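Local atomic coordinates of peroxidase (Cellulomonas bogoriensis 69B4 = DSM 16987, PDB entry 6QZO), a protein that binds heme b and probably acts as a DyP-type peroxidase, using hydrogen peroxide to oxidise other molecules. Residues Ala38-Pro43 with Val329-Asp334; Phe105-Leu110 with Ala121-Leu126; Pro212-His217 with Asp336-Pro341; Arg301-Leu306 with Gln343-Ala348. All blocks are in the same frame, centred on the assembly; numbering follows the deposited sequence.

Overall arrangement
From the N terminus, the loop 38-43 before strand 47-55 opens contact 1, which closes 286 residues later on strand 323-332 and so joins the N-terminal to the C-terminal half of the DyP fold. Contact 2 is local and lies wholly within that span: it folds the loop 121-126 back on the start of helix 107-113. Contact 3 begins at the loop 212-217 and ends on the two short helices after strand 323-332, crossing contact 1 along the chain. Contact 4, from loop 301-306 to helix 340-348, crosses both contacts 1 and 3. Contacts 3 and 4 have centres about 10 Å apart and both touch the heme, while contact 2 lies away from the heme site.

Contact 1 (Ala38-Pro43 with Val329-Asp334); sequences AGIVTP and VTYQRD
Ile40 lies across one face of the Tyr331 ring, the two side chains crossing at about a right angle. The apolar part is a CH-pi contact: Ile40 CG2 stands 4.0 Å from the ring centroid of Tyr331, 21° off its normal and displaced toward the rim. The other branch serves the phenol end, with Ile40 CG1 4.0 Å from Tyr331 CZ. Both branches reach one ring because CG2 is anti to the backbone N and CG1 anti to the carbonyl carbon (chi1 -58°). The polar part is indirect. Tyr331 OH is 4.1 Å from Gly39 O, and Gln146 bridges them, its OE1 hydrogen-bonded to the hydroxyl and its NE2 to the carbonyl. Within the loop, Gly39 N makes a nearly straight 2.9 Å bond to Thr42 OG1. With an alanine in place of Tyr331, Ile40 would probably lose its aromatic platform and Gln146 OE1 its hydroxyl partner. Tyr331 sits on strand 323-332, flanked by strands 306-314 and 229-238, and Ile40 also touches Thr102 of strand 100-105 and Leu306, so the contact lies where the sheets of the two ferredoxin-like domains come together.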
# COMPACT_ATOMS: atom_id res chain seq x y z
N ALA A 38 7.79 20.48 -7.51
CA ALA A 38 8.56 19.29 -7.07
C ALA A 38 7.73 18.05 -7.45
O ALA A 38 6.54 18.22 -7.79
CB ALA A 38 8.82 19.36 -5.59
N GLY A 39 8.34 16.87 -7.41
CA GLY A 39 7.64 15.59 -7.63
C GLY A 39 7.69 15.16 -9.08
O GLY A 39 6.96 14.22 -9.42
N ILE A 40 8.53 15.83 -9.88
CA ILE A 40 8.71 15.55 -11.33
C ILE A 40 10.16 15.11 -11.56
O ILE A 40 10.35 13.93 -11.93
CB ILE A 40 8.28 16.75 -12.19
CG1 ILE A 40 6.82 17.11 -11.91
CG2 ILE A 40 8.50 16.48 -13.66
CD1 ILE A 40 6.43 18.51 -12.35
N VAL A 41 11.13 16.00 -11.33
CA VAL A 41 12.58 15.65 -11.45
C VAL A 41 13.11 15.25 -10.08
O VAL A 41 14.21 14.68 -10.03
CB VAL A 41 13.38 16.79 -12.11
CG1 VAL A 41 14.88 16.68 -11.91
CG2 VAL A 41 13.04 16.83 -13.59
N THR A 42 12.36 15.51 -9.02
CA THR A 42 12.67 15.00 -7.66
C THR A 42 12.89 13.49 -7.76
O THR A 42 12.02 12.79 -8.31
CB THR A 42 11.52 15.29 -6.68
OG1 THR A 42 11.18 16.67 -6.85
CG2 THR A 42 11.89 14.99 -5.23
N PRO A 43 14.02 12.95 -7.25
CA PRO A 43 14.25 11.51 -7.27
C PRO A 43 13.01 10.81 -6.70
O PRO A 43 12.48 11.22 -5.67
CB PRO A 43 15.50 11.31 -6.38
CG PRO A 43 16.21 12.65 -6.39
CD PRO A 43 15.11 13.68 -6.58
N VAL A 329 3.26 6.77 -15.23
CA VAL A 329 3.18 8.26 -15.17
C VAL A 329 4.33 8.80 -16.03
O VAL A 329 5.47 8.40 -15.77
CB VAL A 329 3.29 8.75 -13.72
CG1 VAL A 329 3.14 10.27 -13.62
CG2 VAL A 329 2.29 8.06 -12.80
N THR A 330 4.04 9.64 -17.03
CA THR A 330 5.07 10.30 -17.87
C THR A 330 4.87 11.82 -17.85
O THR A 330 3.72 12.26 -17.74
CB THR A 330 5.08 9.77 -19.31
OG1 THR A 330 3.93 10.29 -19.98
CG2 THR A 330 5.08 8.25 -19.39
N TYR A 331 5.97 12.55 -17.94
CA TYR A 331 6.02 14.03 -18.05
C TYR A 331 6.79 14.42 -19.32
O TYR A 331 7.84 13.83 -19.59
CB TYR A 331 6.69 14.64 -16.82
CG TYR A 331 5.92 14.43 -15.54
CD1 TYR A 331 4.84 15.23 -15.22
CD2 TYR A 331 6.30 13.45 -14.64
CE1 TYR A 331 4.13 15.05 -14.05
CE2 TYR A 331 5.60 13.25 -13.47
CZ TYR A 331 4.51 14.06 -13.18
OH TYR A 331 3.84 13.89 -12.00
N GLN A 332 6.25 15.39 -20.06
CA GLN A 332 6.82 15.87 -21.35
C GLN A 332 6.26 17.27 -21.66
O GLN A 332 5.17 17.60 -21.13
CB GLN A 332 6.50 14.85 -22.45
CG GLN A 332 5.02 14.54 -22.61
CD GLN A 332 4.51 13.54 -21.60
OE1 GLN A 332 5.06 12.45 -21.44
NE2 GLN A 332 3.44 13.90 -20.92
N ARG A 333 6.96 18.07 -22.46
CA ARG A 333 6.50 19.44 -22.85
C ARG A 333 5.14 19.33 -23.54
O ARG A 333 4.25 20.09 -23.17
CB ARG A 333 7.53 20.15 -23.75
CG ARG A 333 7.20 21.61 -24.04
CD ARG A 333 8.11 22.28 -25.07
NE ARG A 333 8.99 21.43 -25.88
CZ ARG A 333 8.68 20.87 -27.06
NH1 ARG A 333 7.50 21.06 -27.62
NH2 ARG A 333 9.58 20.14 -27.68
N ASP A 334 4.98 18.38 -24.48
CA ASP A 334 3.82 18.30 -25.41
C ASP A 334 3.45 16.83 -25.62
O ASP A 334 4.23 16.11 -26.26
CB ASP A 334 4.14 19.05 -26.71
CG ASP A 334 3.04 19.04 -27.76
OD1 ASP A 334 2.12 18.20 -27.67
OD2 ASP A 334 3.12 19.88 -28.69

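Contact 2 (Phe105-Leu110 with Ala121-Leu126); sequences FGPGLL and AWLHPL
Phe105 meets Leu123 with its backbone and not with its ring: Phe105 O is 3.6 Å from Leu123 CD1, while the phenyl group leads away. One face of that phenyl takes Leu109 CD2 from the opening turn of helix 107-113, 3.9 Å above the plane and toward the rim. The other flat group, the His124 imidazole, has Trp122 O over one face, also near the rim. At its edge ND1 donates to Pro125 O at 2.7 Å, with the acceptor in the ring plane but the donor 47° out of the carbonyl plane of Pro125. NE2, the other ring nitrogen, is hydrogen-bonded to Asp336 OD2, which fixes the rotation of the imidazole from two positions. Between these groups Leu123 forms the centre of an inverse gamma turn, closed by a weak bond from His124 N to Trp122 O, and this turn presents its side chain to the start of helix 107-113. There Leu109 N bonds to Gly106 O. Leu123 CG, anti to the backbone N (chi1 -176°), carries the branch to Pro107, where the two methyls part. CD1 comes 3.9 Å from Pro107 CD, the two side chains crossing at a slant; CD2 approaches Pro107 CA and, one turn further on, Leu110 CD1 at 4.1 Å. Ala365 of strand 356-366 also touches the Leu123 side chain.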
# COMPACT_ATOMS: atom_id res chain seq x y z
N PHE A 105 -3.86 19.92 -14.05
CA PHE A 105 -5.20 20.40 -14.46
C PHE A 105 -5.64 19.62 -15.70
O PHE A 105 -4.88 19.56 -16.67
CB PHE A 105 -5.19 21.89 -14.79
CG PHE A 105 -4.64 22.80 -13.72
CD1 PHE A 105 -4.73 22.47 -12.37
CD2 PHE A 105 -4.10 24.04 -14.07
CE1 PHE A 105 -4.24 23.34 -11.41
CE2 PHE A 105 -3.63 24.90 -13.10
CZ PHE A 105 -3.69 24.55 -11.77
N GLY A 106 -6.83 19.04 -15.61
CA GLY A 106 -7.53 18.43 -16.75
C GLY A 106 -8.33 19.50 -17.47
O GLY A 106 -8.55 20.59 -16.93
N PRO A 107 -8.80 19.23 -18.70
CA PRO A 107 -9.52 20.22 -19.50
C PRO A 107 -10.71 20.82 -18.74
O PRO A 107 -10.96 21.99 -18.90
CB PRO A 107 -9.96 19.45 -20.75
CG PRO A 107 -9.78 17.98 -20.42
CD PRO A 107 -8.65 17.94 -19.40
N GLY A 108 -11.43 20.00 -17.99
CA GLY A 108 -12.64 20.37 -17.23
C GLY A 108 -12.36 21.48 -16.24
O GLY A 108 -13.29 22.26 -15.97
N LEU A 109 -11.15 21.56 -15.69
CA LEU A 109 -10.79 22.66 -14.76
C LEU A 109 -10.81 23.98 -15.54
O LEU A 109 -11.39 24.95 -15.04
CB LEU A 109 -9.43 22.45 -14.10
CG LEU A 109 -9.08 23.50 -13.05
CD1 LEU A 109 -8.44 22.88 -11.81
CD2 LEU A 109 -8.16 24.57 -13.63
N LEU A 110 -10.20 24.01 -16.72
CA LEU A 110 -10.12 25.24 -17.55
C LEU A 110 -11.52 25.63 -18.01
O LEU A 110 -11.86 26.82 -17.94
CB LEU A 110 -9.17 25.01 -18.73
CG LEU A 110 -7.71 25.31 -18.41
CD1 LEU A 110 -7.12 24.21 -17.54
CD2 LEU A 110 -6.89 25.48 -19.67
N ALA A 121 -3.10 22.91 -27.01
CA ALA A 121 -3.65 22.02 -28.06
C ALA A 121 -3.63 20.55 -27.59
O ALA A 121 -4.48 19.76 -28.03
CB ALA A 121 -2.87 22.18 -29.34
N TRP A 122 -2.68 20.19 -26.73
CA TRP A 122 -2.47 18.78 -26.28
C TRP A 122 -3.29 18.43 -25.03
O TRP A 122 -3.18 17.30 -24.58
CB TRP A 122 -0.98 18.50 -26.10
CG TRP A 122 -0.23 19.49 -25.27
CD1 TRP A 122 0.65 20.43 -25.72
CD2 TRP A 122 -0.25 19.62 -23.83
NE1 TRP A 122 1.17 21.14 -24.67
CE2 TRP A 122 0.64 20.66 -23.50
CE3 TRP A 122 -0.95 18.98 -22.81
CZ2 TRP A 122 0.85 21.06 -22.18
CZ3 TRP A 122 -0.74 19.37 -21.51
CH2 TRP A 122 0.13 20.41 -21.20
N LEU A 123 -4.10 19.33 -24.49
CA LEU A 123 -4.87 19.05 -23.24
C LEU A 123 -6.22 18.43 -23.62
O LEU A 123 -7.21 19.18 -23.72
CB LEU A 123 -5.07 20.32 -22.41
CG LEU A 123 -5.76 20.10 -21.07
CD1 LEU A 123 -5.01 19.05 -20.27
CD2 LEU A 123 -5.88 21.39 -20.29
N HIS A 124 -6.22 17.11 -23.83
CA HIS A 124 -7.39 16.30 -24.23
C HIS A 124 -7.05 14.84 -23.97
O HIS A 124 -5.87 14.49 -23.90
CB HIS A 124 -7.76 16.57 -25.71
CG HIS A 124 -6.66 16.24 -26.67
ND1 HIS A 124 -6.24 14.95 -26.88
CD2 HIS A 124 -5.90 17.00 -27.47
CE1 HIS A 124 -5.25 14.92 -27.75
NE2 HIS A 124 -5.01 16.17 -28.13
N PRO A 125 -8.04 13.94 -23.80
CA PRO A 125 -7.74 12.50 -23.68
C PRO A 125 -6.87 12.03 -24.85
O PRO A 125 -7.02 12.55 -25.95
CB PRO A 125 -9.12 11.84 -23.72
CG PRO A 125 -10.07 12.94 -23.22
CD PRO A 125 -9.48 14.25 -23.70
N LEU A 126 -5.99 11.06 -24.62
CA LEU A 126 -5.22 10.44 -25.73
C LEU A 126 -6.22 9.93 -26.76
O LEU A 126 -7.35 9.62 -26.41
CB LEU A 126 -4.34 9.31 -25.17
CG LEU A 126 -3.25 9.76 -24.20
CD1 LEU A 126 -2.54 8.55 -23.63
CD2 LEU A 126 -2.25 10.67 -24.88

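Contact 3 (Pro212-His217 with Asp336-Pro341); sequences PDLLWH and DAQFTP. With HEM (protoporphyrin IX containing Fe), chain I.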
# COMPACT_ATOMS: atom_id res chain seq x y z
N PRO A 212 16.37 19.65 -21.12
CA PRO A 212 15.29 20.28 -20.37
C PRO A 212 14.13 20.76 -21.25
O PRO A 212 13.01 20.79 -20.77
CB PRO A 212 15.98 21.47 -19.67
CG PRO A 212 17.22 21.75 -20.52
CD PRO A 212 17.64 20.39 -21.03
N ASP A 213 14.40 21.10 -22.52
CA ASP A 213 13.38 21.64 -23.46
C ASP A 213 12.36 20.55 -23.85
O ASP A 213 11.30 20.92 -24.39
CB ASP A 213 14.05 22.23 -24.71
CG ASP A 213 14.79 21.20 -25.55
OD1 ASP A 213 15.76 20.60 -25.03
OD2 ASP A 213 14.38 21.00 -26.71
N LEU A 214 12.67 19.27 -23.60
CA LEU A 214 11.77 18.13 -23.93
C LEU A 214 10.86 17.79 -22.75
O LEU A 214 9.97 16.94 -22.93
CB LEU A 214 12.62 16.92 -24.33
CG LEU A 214 13.50 17.11 -25.56
CD1 LEU A 214 14.22 15.81 -25.93
CD2 LEU A 214 12.68 17.60 -26.75
N LEU A 215 11.04 18.44 -21.60
CA LEU A 215 10.23 18.23 -20.38
C LEU A 215 9.44 19.50 -20.05
O LEU A 215 8.21 19.41 -19.82
CB LEU A 215 11.17 17.87 -19.23
CG LEU A 215 10.52 17.74 -17.85
CD1 LEU A 215 9.47 16.65 -17.88
CD2 LEU A 215 11.56 17.48 -16.78
N TRP A 216 10.14 20.62 -19.99
CA TRP A 216 9.66 21.91 -19.43
C TRP A 216 9.18 22.83 -20.56
O TRP A 216 9.93 22.99 -21.55
CB TRP A 216 10.78 22.58 -18.63
CG TRP A 216 11.30 21.80 -17.46
CD1 TRP A 216 12.61 21.52 -17.19
CD2 TRP A 216 10.54 21.27 -16.35
NE1 TRP A 216 12.72 20.86 -16.00
CE2 TRP A 216 11.48 20.69 -15.46
CE3 TRP A 216 9.19 21.23 -16.01
CZ2 TRP A 216 11.09 20.07 -14.27
CZ3 TRP A 216 8.80 20.63 -14.83
CH2 TRP A 216 9.74 20.04 -13.98
N HIS A 217 7.98 23.39 -20.42
CA HIS A 217 7.44 24.49 -21.27
C HIS A 217 8.18 25.77 -20.89
O HIS A 217 8.26 26.06 -19.68
CB HIS A 217 5.92 24.58 -21.06
CG HIS A 217 5.18 25.41 -22.05
ND1 HIS A 217 4.98 26.78 -21.88
CD2 HIS A 217 4.53 25.06 -23.18
CE1 HIS A 217 4.25 27.24 -22.88
NE2 HIS A 217 3.97 26.20 -23.71
N ASP A 336 1.10 15.34 -27.50
CA ASP A 336 0.80 15.01 -28.93
C ASP A 336 2.09 14.81 -29.72
O ASP A 336 2.11 13.94 -30.60
CB ASP A 336 -0.06 16.10 -29.58
CG ASP A 336 -1.55 15.95 -29.29
OD1 ASP A 336 -2.01 14.83 -29.17
OD2 ASP A 336 -2.24 16.96 -29.22
N ALA A 337 3.11 15.64 -29.47
CA ALA A 337 4.39 15.64 -30.22
C ALA A 337 5.35 14.56 -29.69
O ALA A 337 6.20 14.10 -30.48
CB ALA A 337 5.02 17.01 -30.13
N GLN A 338 5.24 14.18 -28.41
CA GLN A 338 6.30 13.44 -27.68
C GLN A 338 5.80 12.05 -27.25
O GLN A 338 6.45 11.05 -27.65
CB GLN A 338 6.77 14.28 -26.49
CG GLN A 338 7.33 15.64 -26.91
CD GLN A 338 8.00 16.36 -25.77
OE1 GLN A 338 7.49 17.34 -25.24
NE2 GLN A 338 9.15 15.84 -25.35
N PHE A 339 4.70 11.96 -26.51
CA PHE A 339 4.18 10.68 -25.96
C PHE A 339 3.40 9.91 -27.03
O PHE A 339 3.75 8.75 -27.34
CB PHE A 339 3.34 10.89 -24.70
CG PHE A 339 2.76 9.61 -24.16
CD1 PHE A 339 3.50 8.80 -23.31
CD2 PHE A 339 1.49 9.20 -24.52
CE1 PHE A 339 2.97 7.61 -22.82
CE2 PHE A 339 0.97 8.00 -24.04
CZ PHE A 339 1.71 7.21 -23.18
N THR A 340 2.36 10.54 -27.57
CA THR A 340 1.33 9.89 -28.43
C THR A 340 1.95 9.17 -29.62
O THR A 340 1.48 8.10 -29.99
CB THR A 340 0.28 10.92 -28.85
OG1 THR A 340 -0.22 11.41 -27.61
CG2 THR A 340 -0.81 10.34 -29.71
N PRO A 341 2.97 9.74 -30.31
CA PRO A 341 3.62 9.03 -31.41
C PRO A 341 4.30 7.72 -30.96
O PRO A 341 4.33 6.78 -31.74
CB PRO A 341 4.67 10.03 -31.93
CG PRO A 341 4.12 11.38 -31.49
CD PRO A 341 3.50 11.10 -30.14
CHA HEM I . 11.49 0.78 -21.67
CHB HEM I . 8.52 -2.13 -19.24
CHC HEM I . 4.73 0.30 -21.00
CHD HEM I . 7.71 3.46 -23.09
C1A HEM I . 11.00 -0.23 -20.88
C2A HEM I . 11.80 -1.26 -20.31
C3A HEM I . 10.95 -2.09 -19.64
C4A HEM I . 9.65 -1.55 -19.77
CMA HEM I . 11.31 -3.34 -18.87
CAA HEM I . 13.29 -1.46 -20.47
CBA HEM I . 14.12 -0.74 -19.40
CGA HEM I . 14.09 0.73 -19.65
O1A HEM I . 13.20 1.40 -19.06
O2A HEM I . 14.92 1.26 -20.45
C1B HEM I . 7.23 -1.70 -19.53
C2B HEM I . 6.09 -2.36 -19.02
C3B HEM I . 5.00 -1.69 -19.51
C4B HEM I . 5.55 -0.61 -20.34
CMB HEM I . 6.09 -3.57 -18.08
CAB HEM I . 3.56 -1.86 -19.26
CBB HEM I . 3.06 -2.62 -18.28
C1C HEM I . 5.19 1.38 -21.71
C2C HEM I . 4.37 2.30 -22.35
C3C HEM I . 5.18 3.22 -22.97
C4C HEM I . 6.55 2.84 -22.68
CMC HEM I . 2.87 2.34 -22.41
CAC HEM I . 4.49 4.32 -23.70
CBC HEM I . 5.06 5.29 -24.35
C1D HEM I . 9.00 2.95 -22.86
C2D HEM I . 10.22 3.63 -23.35
C3D HEM I . 11.27 2.88 -22.97
C4D HEM I . 10.68 1.75 -22.24
CMD HEM I . 10.34 4.91 -24.16
CAD HEM I . 12.75 3.17 -23.25
CBD HEM I . 13.18 2.54 -24.59
CGD HEM I . 14.62 2.80 -25.01
O1D HEM I . 14.94 3.89 -25.53
O2D HEM I . 15.52 1.93 -24.87
NA HEM I . 9.69 -0.42 -20.54
NB HEM I . 6.87 -0.68 -20.32
NC HEM I . 6.50 1.69 -21.92
ND HEM I . 9.34 1.83 -22.20
FE HEM I . 8.19 0.60 -21.35
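Gln338 reaches Leu214 because its CG is anti to the carbonyl carbon (chi1 -59°) and the chain then runs extended (chi2 -170°), carrying the amide from the helix that follows strand 323-332 across to the loop. There NE2 donates to Leu214 O at 2.8 Å. The carbonyl receives it on a lone pair, in its own plane, and lies close to the plane of the Gln338 amide, with the hydrogen pointing fairly straight at the acceptor (161°). The same amide nitrogen rests 3.8 Å from Leu214 CB, so the leucine packs beside the bond it accepts. The loop is itself tightly turned, since Leu215 N and Trp216 N both bond to Pro212 O. Next along the chain, Phe339 belongs to the heme pocket. Its CG is anti to the backbone N, and the ring reaches a heme vinyl group, with Phe339 CE1 3.5 Å from HEM CBC. Around the amide, NE2 also donates to Glu302 O, and OE1 accepts from Asp334 N. A leucine in place of Gln338 would probably leave Asp334 N and Glu302 O without these mates and take from Leu214 O its amide donor. With carbonyls gathered at the nitrogen and a backbone N-H at the oxygen, the amide is held in one orientation, and a flip would set like against like.

Contact 4 (Arg301-Leu306 with Gln343-Ala348); sequences REETFL and QRRLDA. With HEM (protoporphyrin IX containing Fe), chain I.
Glu303 and Arg345 meet although the backbones stand well apart, the nearest CA pair (Glu303 and Gln343) being separated by 10.0 Å, with Glu303 at the centre of an inverse gamma turn in which Thr304 N bonds to Glu302 O. Their long side chains cross at about a right angle and form a salt bridge: Arg345 NH1 donates to Glu303 OE1 at 2.9 Å. The carboxylate oxygen comes to the guanidinium edge, near its plane, and the two flat groups are turned 31° apart. Glu303 stretches out beyond CG, whereas Arg345 bends at chi3 (53°) to bring NH1 round. OE1 is also hydrogen-bonded to Thr299 N, but its position is less sure, so the finer geometry here is doubtful. Both segments also reach the heme. Phe305 has CG in the crowded position between the backbone N and the carbonyl carbon (chi1 37°), and its CZ lies against the vinyl carbon HEM CBC, modelled at a doubtfully short 3.1 Å. From the helix, Gln343 OE1 lies 3.4 Å from the methyl HEM CMC, and Leu346 CD1 lies 3.7 Å from HEM C3C. The loop 301-306 leads into strand 306-314, and Phe305 packs on Thr330 and Gln332 of strand 323-332. Helix 340-348 packs on helix 292-296 through Leu346, which touches His292, the axial ligand of the heme iron.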
# COMPACT_ATOMS: atom_id res chain seq x y z
N ARG A 301 14.22 13.22 -32.13
CA ARG A 301 14.71 13.75 -30.83
C ARG A 301 13.54 13.89 -29.84
O ARG A 301 13.73 13.49 -28.66
CB ARG A 301 15.41 15.09 -31.00
CG ARG A 301 15.78 15.75 -29.68
CD ARG A 301 16.87 16.79 -29.82
NE ARG A 301 17.25 17.24 -28.49
CZ ARG A 301 16.61 18.16 -27.77
NH1 ARG A 301 15.54 18.77 -28.26
NH2 ARG A 301 17.05 18.48 -26.57
N GLU A 302 12.39 14.41 -30.29
CA GLU A 302 11.30 14.86 -29.38
C GLU A 302 10.44 13.67 -28.91
O GLU A 302 9.68 13.87 -27.94
CB GLU A 302 10.47 15.98 -30.02
CG GLU A 302 9.67 15.59 -31.25
CD GLU A 302 10.35 15.64 -32.60
OE1 GLU A 302 11.51 16.15 -32.66
OE2 GLU A 302 9.72 15.16 -33.58
N GLU A 303 10.58 12.49 -29.51
CA GLU A 303 9.77 11.28 -29.19
C GLU A 303 10.34 10.57 -27.95
O GLU A 303 10.65 9.37 -28.02
CB GLU A 303 9.71 10.35 -30.40
CG GLU A 303 8.92 10.91 -31.55
CD GLU A 303 8.76 9.94 -32.71
OE1 GLU A 303 9.47 8.90 -32.69
OE2 GLU A 303 7.91 10.18 -33.60
N THR A 304 10.42 11.29 -26.83
CA THR A 304 10.96 10.85 -25.52
C THR A 304 10.18 11.58 -24.43
O THR A 304 9.49 12.58 -24.75
CB THR A 304 12.47 11.07 -25.48
OG1 THR A 304 13.02 10.45 -24.31
CG2 THR A 304 12.84 12.53 -25.49
N PHE A 305 10.24 11.10 -23.19
CA PHE A 305 9.50 11.67 -22.04
C PHE A 305 10.11 11.10 -20.76
O PHE A 305 10.76 10.03 -20.81
CB PHE A 305 8.00 11.37 -22.17
CG PHE A 305 7.69 10.01 -22.74
CD1 PHE A 305 7.71 8.88 -21.93
CD2 PHE A 305 7.44 9.86 -24.09
CE1 PHE A 305 7.47 7.62 -22.47
CE2 PHE A 305 7.20 8.60 -24.62
CZ PHE A 305 7.21 7.49 -23.81
N LEU A 306 9.93 11.82 -19.65
CA LEU A 306 10.36 11.38 -18.30
C LEU A 306 9.34 10.37 -17.78
O LEU A 306 8.25 10.79 -17.33
CB LEU A 306 10.48 12.59 -17.37
CG LEU A 306 11.02 12.29 -15.97
CD1 LEU A 306 12.40 11.63 -16.04
CD2 LEU A 306 11.03 13.54 -15.12
N GLN A 343 3.29 5.89 -28.10
CA GLN A 343 2.10 5.06 -27.78
C GLN A 343 1.52 4.50 -29.09
O GLN A 343 1.15 3.30 -29.09
CB GLN A 343 1.06 5.85 -27.00
CG GLN A 343 -0.11 5.01 -26.51
CD GLN A 343 0.35 3.83 -25.67
OE1 GLN A 343 0.66 3.96 -24.48
NE2 GLN A 343 0.43 2.67 -26.30
N ARG A 344 1.46 5.30 -30.15
CA ARG A 344 0.89 4.89 -31.46
C ARG A 344 1.76 3.80 -32.09
O ARG A 344 1.21 2.89 -32.71
CB ARG A 344 0.73 6.10 -32.40
CG ARG A 344 -0.12 5.81 -33.64
CD ARG A 344 -1.21 6.78 -34.11
NE ARG A 344 -0.71 8.13 -34.02
CZ ARG A 344 -1.41 9.18 -33.61
NH1 ARG A 344 -2.70 9.07 -33.31
NH2 ARG A 344 -0.83 10.38 -33.55
N ARG A 345 3.08 3.90 -31.95
CA ARG A 345 4.04 2.92 -32.51
C ARG A 345 3.92 1.59 -31.75
O ARG A 345 3.94 0.53 -32.42
CB ARG A 345 5.47 3.48 -32.52
CG ARG A 345 6.41 2.74 -33.47
CD ARG A 345 7.63 3.57 -33.84
NE ARG A 345 8.29 4.05 -32.64
CZ ARG A 345 8.47 5.34 -32.28
NH1 ARG A 345 8.11 6.37 -33.03
NH2 ARG A 345 9.11 5.57 -31.13
N LEU A 346 3.74 1.63 -30.42
CA LEU A 346 3.54 0.40 -29.60
C LEU A 346 2.18 -0.24 -29.93
O LEU A 346 2.12 -1.47 -29.97
CB LEU A 346 3.61 0.74 -28.11
CG LEU A 346 4.95 1.32 -27.65
CD1 LEU A 346 5.03 1.30 -26.14
CD2 LEU A 346 6.12 0.55 -28.27
N ASP A 347 1.14 0.57 -30.16
CA ASP A 347 -0.18 0.03 -30.55
C ASP A 347 -0.02 -0.77 -31.85
O ASP A 347 -0.63 -1.83 -31.93
CB ASP A 347 -1.23 1.14 -30.74
CG ASP A 347 -2.57 0.61 -31.21
OD1 ASP A 347 -3.17 -0.20 -30.49
OD2 ASP A 347 -2.99 1.00 -32.31
N ALA A 348 0.76 -0.27 -32.81
CA ALA A 348 0.93 -0.88 -34.15
C ALA A 348 1.64 -2.23 -34.02
O ALA A 348 1.22 -3.18 -34.70
CB ALA A 348 1.66 0.06 -35.08
CHA HEM I . 11.49 0.78 -21.67
CHB HEM I . 8.52 -2.13 -19.24
CHC HEM I . 4.73 0.30 -21.00
CHD HEM I . 7.71 3.46 -23.09
C1A HEM I . 11.00 -0.23 -20.88
C2A HEM I . 11.80 -1.26 -20.31
C3A HEM I . 10.95 -2.09 -19.64
C4A HEM I . 9.65 -1.55 -19.77
CMA HEM I . 11.31 -3.34 -18.87
CAA HEM I . 13.29 -1.46 -20.47
CBA HEM I . 14.12 -0.74 -19.40
CGA HEM I . 14.09 0.73 -19.65
O1A HEM I . 13.20 1.40 -19.06
O2A HEM I . 14.92 1.26 -20.45
C1B HEM I . 7.23 -1.70 -19.53
C2B HEM I . 6.09 -2.36 -19.02
C3B HEM I . 5.00 -1.69 -19.51
C4B HEM I . 5.55 -0.61 -20.34
CMB HEM I . 6.09 -3.57 -18.08
CAB HEM I . 3.56 -1.86 -19.26
CBB HEM I . 3.06 -2.62 -18.28
C1C HEM I . 5.19 1.38 -21.71
C2C HEM I . 4.37 2.30 -22.35
C3C HEM I . 5.18 3.22 -22.97
C4C HEM I . 6.55 2.84 -22.68
CMC HEM I . 2.87 2.34 -22.41
CAC HEM I . 4.49 4.32 -23.70
CBC HEM I . 5.06 5.29 -24.35
C1D HEM I . 9.00 2.95 -22.86
C2D HEM I . 10.22 3.63 -23.35
C3D HEM I . 11.27 2.88 -22.97
C4D HEM I . 10.68 1.75 -22.24
CMD HEM I . 10.34 4.91 -24.16
CAD HEM I . 12.75 3.17 -23.25
CBD HEM I . 13.18 2.54 -24.59
CGD HEM I . 14.62 2.80 -25.01
O1D HEM I . 14.94 3.89 -25.53
O2D HEM I . 15.52 1.93 -24.87
NA HEM I . 9.69 -0.42 -20.54
NB HEM I . 6.87 -0.68 -20.32
NC HEM I . 6.50 1.69 -21.92
ND HEM I . 9.34 1.83 -22.20
FE HEM I . 8.19 0.60 -21.35